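Local coordinates for protein lantibiotic dehydratase (Microbispora corallina, PDB 5EHK) that probably dehydrates serine and threonine residues of the NAI-107 precursor peptide, using glutamyl-tRNA to glutamylate them before glutamate is eliminated, at residues Y948-V953 and R1084-S1089; T954-A959 and C1037-A1042. One frame throughout, in Å; residues are numbered along the deposited sequence.

Contact 1. Residues Y948-V953 and R1084-S1089; sequences YTLDEV and RLIGGS
The carboxylate of Asp951 meets Ile1086 through one oxygen. OD1 lies 4.4 Å from Ile1086 CG2, and the methyl sits obliquely out of the carboxylate plane. The same OD1 forms a salt bridge with Arg1092 of helix 1090-1109. That arginine also packs on Leu950 and Ile1086, so the charged pair borders the apolar contact. The second flat group is the carbonyl of Leu1085, whose O is 3.9 Å from Leu950 CD2. The closest apolar approach is Leu950 CG to Ile1086 CG2, 3.8 Å. Leu950 CD2 lies beside the same methyl. The two side chains run alongside each other, pointing opposite ways. Ile1086 turns CG2 anti to its carbonyl carbon, and this branch does the touching.

The contact joins the start of helix 950-965 to the end of helix 1068-1085, in the helical part of the C-terminal region. The first end carries a capping box. Thr949 is the N-cap, and its OG1 accepts from Glu952 N at 3.2 Å. In return, Glu952 OE1 accepts from Thr949 N at 2.7 Å, nearly along the C-O axis. OG1 of Thr949 also bonds OE1, from above the carboxylate plane. Two donors thus grip one oxygen, which probably steadies the first turn, where Leu950 sits. At the other end, Ile1086 is the first residue to leave helical geometry. Gly1087 and Gly1088 follow with positive phi, and Ser1089 caps helix 1090-1109 by accepting from Arg1092 N. Helix 920-942 covers a further side, with Leu938 against Leu950 and Ala934 against Leu1085.

Contact 2. Residues T954-A959 and C1037-A1042; sequences TAISAA and CQVLAA
Ile956 reaches across to Val1039 and Leu1040. The bond from CA to CB heads toward the facing helix, but CB stays more than 4.2 Å from every atom of 1037-1042. The side chain forks there. CG2, the short branch, stands anti to the backbone N and makes the closest approaches. It lies 3.8 Å from Val1039 CG1 and 4.1 Å from Leu1040 CD2, so one methyl bridges two residues. Ile956 CG1, the start of the long branch, is farther from Val1039 CG1, at 4.9 Å. The branch then runs on extended (chi2 172°). Its tip, CD1, comes back within 4.1 Å of Val1039 CG1. That valine methyl therefore meets both ends of the isoleucine fork. Ile956 lies roughly perpendicular to both partners.

Val1039 directs its CB toward Ile956, and CG1 is the methyl that touches. Leu1040 sets off more to one side and uses only CD2. The nearest CA atoms, of Ile956 and Val1039, are 8.3 Å apart, and the side chains bridge that gap. The contact is helix-to-helix packing in the C-terminal region, between helix 950-965 and the short helix 1034-1042. Leu1030, on helix 1028-1032, touches both Ile956 and Leu1040 and extends the apolar patch. Helix 920-942 meets 1034-1042 through Leu937 and Ser936, which touch Ala1042, and through Leu940, which touches Gln1038.

No hydrogen bond or charge pair crosses between the two segments. About 102 Å² is buried in all, and the methyl groups that meet are held by dispersion and exclusion of water, which impose little directional demand.

How the contacts relate
The two contacts have centres about 11 Å apart and share helix 950-965. Contact 1 uses its first turn, and contact 2 uses Ile956, in the turn after it. Along the chain the order is 948-953, 954-959, 1037-1042, 1084-1089, so the pair of contact 2 closes inside that of contact 1. They also touch directly. Leu1085 CG is 3.5 Å from Thr954 OG1, and Leu1085 CD2 packs on Ser957 CB. All four segments lie in the C-terminal region of the dehydratase. Helix 950-965 thus meets helix 1068-1085 and helix 1034-1042 within the same group of helices. In related dehydratases this region carries out glutamate elimination, and the same role is probable here.

Contact 1. Residues Y948-V953 and R1084-S1089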
ATOM      1  N   TYR A 948     -38.432  -9.028  12.862  1.00 44.55           N
ATOM      2  CA  TYR A 948     -37.714  -7.885  12.338  1.00 36.80           C
ATOM      3  C   TYR A 948     -36.211  -8.123  12.217  1.00 34.80           C
ATOM      4  O   TYR A 948     -35.595  -8.790  13.044  1.00 34.76           O
ATOM      5  CB  TYR A 948     -37.995  -6.678  13.217  1.00 37.34           C
ATOM      6  CG  TYR A 948     -39.461  -6.366  13.358  1.00 36.17           C
ATOM      7  CD1 TYR A 948     -40.173  -5.774  12.322  1.00 34.56           C
ATOM      8  CD2 TYR A 948     -40.133  -6.662  14.530  1.00 35.69           C
ATOM      9  CE1 TYR A 948     -41.516  -5.484  12.455  1.00 29.78           C
ATOM     10  CE2 TYR A 948     -41.476  -6.382  14.672  1.00 38.84           C
ATOM     11  CZ  TYR A 948     -42.163  -5.791  13.634  1.00 39.91           C
ATOM     12  OH  TYR A 948     -43.502  -5.509  13.790  1.00 45.65           O
ATOM     13  N   THR A 949     -35.634  -7.590  11.150  1.00 32.84           N
ATOM     14  CA  THR A 949     -34.203  -7.670  10.949  1.00 35.70           C
ATOM     15  C   THR A 949     -33.515  -6.595  11.787  1.00 31.36           C
ATOM     16  O   THR A 949     -34.160  -5.720  12.348  1.00 35.22           O
ATOM     17  CB  THR A 949     -33.843  -7.447   9.469  1.00 37.09           C
ATOM     18  OG1 THR A 949     -34.274  -6.138   9.071  1.00 38.45           O
ATOM     19  CG2 THR A 949     -34.521  -8.494   8.583  1.00 32.05           C
ATOM     20  N   LEU A 950     -32.198  -6.667  11.867  1.00 27.15           N
ATOM     21  CA  LEU A 950     -31.422  -5.647  12.535  1.00 23.38           C
ATOM     22  C   LEU A 950     -31.583  -4.293  11.861  1.00 25.34           C
ATOM     23  O   LEU A 950     -31.716  -3.286  12.534  1.00 30.27           O
ATOM     24  CB  LEU A 950     -29.954  -6.057  12.550  1.00 23.61           C
ATOM     25  CG  LEU A 950     -29.069  -5.574  13.694  1.00 25.72           C
ATOM     26  CD1 LEU A 950     -29.718  -5.799  15.054  1.00 23.69           C
ATOM     27  CD2 LEU A 950     -27.744  -6.297  13.619  1.00 22.85           C
ATOM     28  N   ASP A 951     -31.597  -4.261  10.532  1.00 33.20           N
ATOM     29  CA  ASP A 951     -31.763  -2.992   9.817  1.00 33.03           C
ATOM     30  C   ASP A 951     -33.103  -2.356  10.148  1.00 31.79           C
ATOM     31  O   ASP A 951     -33.224  -1.131  10.252  1.00 31.80           O
ATOM     32  CB  ASP A 951     -31.644  -3.167   8.307  1.00 29.90           C
ATOM     33  CG  ASP A 951     -30.249  -3.543   7.874  1.00 38.87           C
ATOM     34  OD1 ASP A 951     -29.478  -4.032   8.725  1.00 36.85           O
ATOM     35  OD2 ASP A 951     -29.913  -3.329   6.685  1.00 47.33           O
ATOM     36  N   GLU A 952     -34.112  -3.196  10.304  1.00 30.33           N
ATOM     37  CA  GLU A 952     -35.419  -2.702  10.685  1.00 36.21           C
ATOM     38  C   GLU A 952     -35.399  -2.076  12.073  1.00 28.42           C
ATOM     39  O   GLU A 952     -35.769  -0.916  12.228  1.00 28.13           O
ATOM     40  CB  GLU A 952     -36.478  -3.807  10.584  1.00 36.13           C
ATOM     41  CG  GLU A 952     -37.021  -3.973   9.164  1.00 43.11           C
ATOM     42  CD  GLU A 952     -37.734  -5.290   8.949  1.00 45.21           C
ATOM     43  OE1 GLU A 952     -37.366  -6.287   9.612  1.00 43.78           O
ATOM     44  OE2 GLU A 952     -38.683  -5.319   8.136  1.00 44.34           O
ATOM     45  N   VAL A 953     -34.932  -2.817  13.070  1.00 30.09           N
ATOM     46  CA  VAL A 953     -34.947  -2.299  14.432  1.00 26.87           C
ATOM     47  C   VAL A 953     -34.049  -1.064  14.526  1.00 28.19           C
ATOM     48  O   VAL A 953     -34.319  -0.167  15.323  1.00 26.06           O
ATOM     49  CB  VAL A 953     -34.576  -3.362  15.487  1.00 26.43           C
ATOM     50  CG1 VAL A 953     -35.377  -4.641  15.239  1.00 23.50           C
ATOM     51  CG2 VAL A 953     -33.092  -3.653  15.460  1.00 24.12           C
ATOM     52  N   ARG A1084     -23.752   1.567  17.629  1.00 13.17           N
ATOM     53  CA  ARG A1084     -23.954   0.538  18.623  1.00 11.93           C
ATOM     54  C   ARG A1084     -24.679  -0.676  18.077  1.00 12.27           C
ATOM     55  O   ARG A1084     -24.457  -1.787  18.530  1.00 10.57           O
ATOM     56  CB  ARG A1084     -24.696   1.089  19.833  1.00 11.36           C
ATOM     57  CG  ARG A1084     -23.799   1.757  20.825  1.00 12.27           C
ATOM     58  CD  ARG A1084     -24.608   2.262  21.979  1.00 11.58           C
ATOM     59  NE  ARG A1084     -24.932   3.671  21.821  1.00 12.12           N
ATOM     60  CZ  ARG A1084     -24.093   4.654  22.123  1.00 13.52           C
ATOM     61  NH1 ARG A1084     -22.872   4.378  22.581  1.00 11.52           N
ATOM     62  NH2 ARG A1084     -24.475   5.908  21.966  1.00 14.74           N
ATOM     63  N   LEU A1085     -25.554  -0.450  17.112  1.00 13.72           N
ATOM     64  CA  LEU A1085     -26.425  -1.498  16.614  1.00 12.71           C
ATOM     65  C   LEU A1085     -25.810  -2.180  15.371  1.00 14.95           C
ATOM     66  O   LEU A1085     -25.702  -3.407  15.326  1.00 14.69           O
ATOM     67  CB  LEU A1085     -27.812  -0.921  16.318  1.00 13.04           C
ATOM     68  CG  LEU A1085     -29.128  -1.359  16.974  1.00 11.14           C
ATOM     69  CD1 LEU A1085     -28.983  -2.334  18.112  1.00 12.37           C
ATOM     70  CD2 LEU A1085     -29.888  -0.138  17.415  1.00 12.88           C
ATOM     71  N   ILE A1086     -25.338  -1.409  14.395  1.00 13.56           N
ATOM     72  CA  ILE A1086     -24.798  -2.031  13.179  1.00 17.41           C
ATOM     73  C   ILE A1086     -23.475  -1.382  12.837  1.00 19.46           C
ATOM     74  O   ILE A1086     -22.717  -0.969  13.727  1.00 20.43           O
ATOM     75  CB  ILE A1086     -25.758  -1.891  11.978  1.00 17.32           C
ATOM     76  CG1 ILE A1086     -26.120  -0.420  11.759  1.00 20.44           C
ATOM     77  CG2 ILE A1086     -27.036  -2.702  12.196  1.00 16.72           C
ATOM     78  CD1 ILE A1086     -26.929  -0.174  10.536  1.00 20.83           C
ATOM     79  N   GLY A1087     -23.144  -1.309  11.564  1.00 25.22           N
ATOM     80  CA  GLY A1087     -21.979  -0.509  11.243  1.00 38.74           C
ATOM     81  C   GLY A1087     -20.639  -1.044  11.713  1.00 33.34           C
ATOM     82  O   GLY A1087     -20.538  -1.961  12.531  1.00 20.83           O
ATOM     83  N   GLY A1088     -19.602  -0.391  11.214  1.00 35.81           N
ATOM     84  CA  GLY A1088     -18.430  -1.099  10.777  1.00 38.16           C
ATOM     85  C   GLY A1088     -18.698  -1.149   9.279  1.00 40.10           C
ATOM     86  O   GLY A1088     -18.103  -1.951   8.551  1.00 46.91           O
ATOM     87  N   SER A1089     -19.622  -0.289   8.834  1.00 30.65           N
ATOM     88  CA  SER A1089     -19.937  -0.114   7.411  1.00 27.97           C
ATOM     89  C   SER A1089     -20.665   1.205   7.132  1.00 27.08           C
ATOM     90  O   SER A1089     -21.844   1.357   7.458  1.00 27.16           O
ATOM     91  CB  SER A1089     -20.802  -1.280   6.923  1.00 32.79           C
ATOM     92  OG  SER A1089     -21.412  -0.990   5.678  1.00 34.34           O
TER

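Contact 2. Residues T954-A959 and C1037-A1042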
ATOM      1  N   THR A 954     -33.008  -1.000  13.690  1.00 28.05           N
ATOM      2  CA  THR A 954     -32.127   0.171  13.657  1.00 25.27           C
ATOM      3  C   THR A 954     -32.831   1.380  13.046  1.00 23.68           C
ATOM      4  O   THR A 954     -32.716   2.495  13.563  1.00 21.14           O
ATOM      5  CB  THR A 954     -30.783  -0.112  12.965  1.00 24.41           C
ATOM      6  OG1 THR A 954     -30.120  -1.183  13.650  1.00 26.65           O
ATOM      7  CG2 THR A 954     -29.861   1.117  13.018  1.00 21.02           C
ATOM      8  N   ALA A 955     -33.552   1.156  11.949  1.00 26.28           N
ATOM      9  CA  ALA A 955     -34.387   2.199  11.356  1.00 25.68           C
ATOM     10  C   ALA A 955     -35.410   2.678  12.390  1.00 25.47           C
ATOM     11  O   ALA A 955     -35.567   3.877  12.623  1.00 23.70           O
ATOM     12  CB  ALA A 955     -35.107   1.657  10.139  1.00 25.77           C
ATOM     13  N   ILE A 956     -36.066   1.724  13.037  1.00 22.19           N
ATOM     14  CA  ILE A 956     -36.984   2.028  14.109  1.00 20.31           C
ATOM     15  C   ILE A 956     -36.281   2.844  15.177  1.00 19.80           C
ATOM     16  O   ILE A 956     -36.811   3.844  15.638  1.00 20.59           O
ATOM     17  CB  ILE A 956     -37.556   0.746  14.718  1.00 24.10           C
ATOM     18  CG1 ILE A 956     -38.368  -0.014  13.674  1.00 23.18           C
ATOM     19  CG2 ILE A 956     -38.404   1.043  15.938  1.00 22.97           C
ATOM     20  CD1 ILE A 956     -38.800  -1.386  14.154  1.00 33.56           C
ATOM     21  N   SER A 957     -35.063   2.448  15.530  1.00 21.53           N
ATOM     22  CA  SER A 957     -34.316   3.147  16.572  1.00 19.01           C
ATOM     23  C   SER A 957     -33.918   4.565  16.138  1.00 16.92           C
ATOM     24  O   SER A 957     -34.022   5.501  16.925  1.00 18.08           O
ATOM     25  CB  SER A 957     -33.097   2.337  17.014  1.00 16.88           C
ATOM     26  OG  SER A 957     -32.595   2.787  18.257  1.00 13.99           O
ATOM     27  N   ALA A 958     -33.510   4.746  14.887  1.00 15.83           N
ATOM     28  CA  ALA A 958     -33.202   6.095  14.412  1.00 15.93           C
ATOM     29  C   ALA A 958     -34.407   7.018  14.504  1.00 22.84           C
ATOM     30  O   ALA A 958     -34.322   8.118  15.070  1.00 23.23           O
ATOM     31  CB  ALA A 958     -32.702   6.068  13.023  1.00 15.45           C
ATOM     32  N   ALA A 959     -35.533   6.561  13.959  1.00 23.23           N
ATOM     33  CA  ALA A 959     -36.725   7.395  13.877  1.00 23.99           C
ATOM     34  C   ALA A 959     -37.256   7.723  15.258  1.00 23.26           C
ATOM     35  O   ALA A 959     -37.730   8.841  15.512  1.00 19.02           O
ATOM     36  CB  ALA A 959     -37.783   6.709  13.063  1.00 25.85           C
ATOM     37  N   CYS A1037     -43.885  -4.537  19.719  1.00 36.38           N
ATOM     38  CA  CYS A1037     -44.040  -3.942  21.036  1.00 32.25           C
ATOM     39  C   CYS A1037     -42.747  -4.049  21.826  1.00 34.31           C
ATOM     40  O   CYS A1037     -42.322  -3.091  22.470  1.00 33.66           O
ATOM     41  CB  CYS A1037     -45.191  -4.612  21.790  1.00 37.49           C
ATOM     42  SG  CYS A1037     -46.782  -3.920  21.341  1.00 42.54           S
ATOM     43  N   GLN A1038     -42.121  -5.223  21.769  1.00 34.38           N
ATOM     44  CA  GLN A1038     -40.898  -5.462  22.507  1.00 29.46           C
ATOM     45  C   GLN A1038     -39.773  -4.576  21.987  1.00 31.15           C
ATOM     46  O   GLN A1038     -38.830  -4.245  22.711  1.00 27.79           O
ATOM     47  CB  GLN A1038     -40.497  -6.932  22.481  1.00 28.43           C
ATOM     48  CG  GLN A1038     -41.219  -7.818  23.479  1.00 29.38           C
ATOM     49  CD  GLN A1038     -40.722  -9.268  23.435  1.00 44.37           C
ATOM     50  OE1 GLN A1038     -40.663  -9.903  22.373  1.00 45.29           O
ATOM     51  NE2 GLN A1038     -40.328  -9.781  24.592  1.00 50.90           N
ATOM     52  N   VAL A1039     -39.874  -4.199  20.723  1.00 30.83           N
ATOM     53  CA  VAL A1039     -38.919  -3.281  20.154  1.00 27.09           C
ATOM     54  C   VAL A1039     -39.088  -1.924  20.793  1.00 28.67           C
ATOM     55  O   VAL A1039     -38.118  -1.327  21.264  1.00 28.05           O
ATOM     56  CB  VAL A1039     -39.094  -3.170  18.652  1.00 25.88           C
ATOM     57  CG1 VAL A1039     -38.242  -2.062  18.120  1.00 24.35           C
ATOM     58  CG2 VAL A1039     -38.694  -4.482  17.997  1.00 31.06           C
ATOM     59  N   LEU A1040     -40.326  -1.449  20.856  1.00 30.75           N
ATOM     60  CA  LEU A1040     -40.571  -0.113  21.405  1.00 29.93           C
ATOM     61  C   LEU A1040     -40.301  -0.003  22.910  1.00 25.94           C
ATOM     62  O   LEU A1040     -39.829   1.036  23.373  1.00 22.22           O
ATOM     63  CB  LEU A1040     -41.977   0.384  21.060  1.00 26.29           C
ATOM     64  CG  LEU A1040     -42.266   0.662  19.581  1.00 35.73           C
ATOM     65  CD1 LEU A1040     -43.594   1.394  19.438  1.00 44.63           C
ATOM     66  CD2 LEU A1040     -41.159   1.451  18.923  1.00 27.32           C
ATOM     67  N   ALA A1041     -40.595  -1.058  23.666  1.00 20.19           N
ATOM     68  CA  ALA A1041     -40.340  -1.043  25.107  1.00 24.11           C
ATOM     69  C   ALA A1041     -38.844  -0.881  25.364  1.00 27.14           C
ATOM     70  O   ALA A1041     -38.424  -0.088  26.217  1.00 27.24           O
ATOM     71  CB  ALA A1041     -40.834  -2.321  25.760  1.00 18.74           C
ATOM     72  N   ALA A1042     -38.041  -1.611  24.595  1.00 23.82           N
ATOM     73  CA  ALA A1042     -36.599  -1.594  24.776  1.00 25.32           C
ATOM     74  C   ALA A1042     -35.987  -0.215  24.500  1.00 21.82           C
ATOM     75  O   ALA A1042     -34.860   0.043  24.896  1.00 20.51           O
ATOM     76  CB  ALA A1042     -35.947  -2.656  23.898  1.00 20.28           C
TER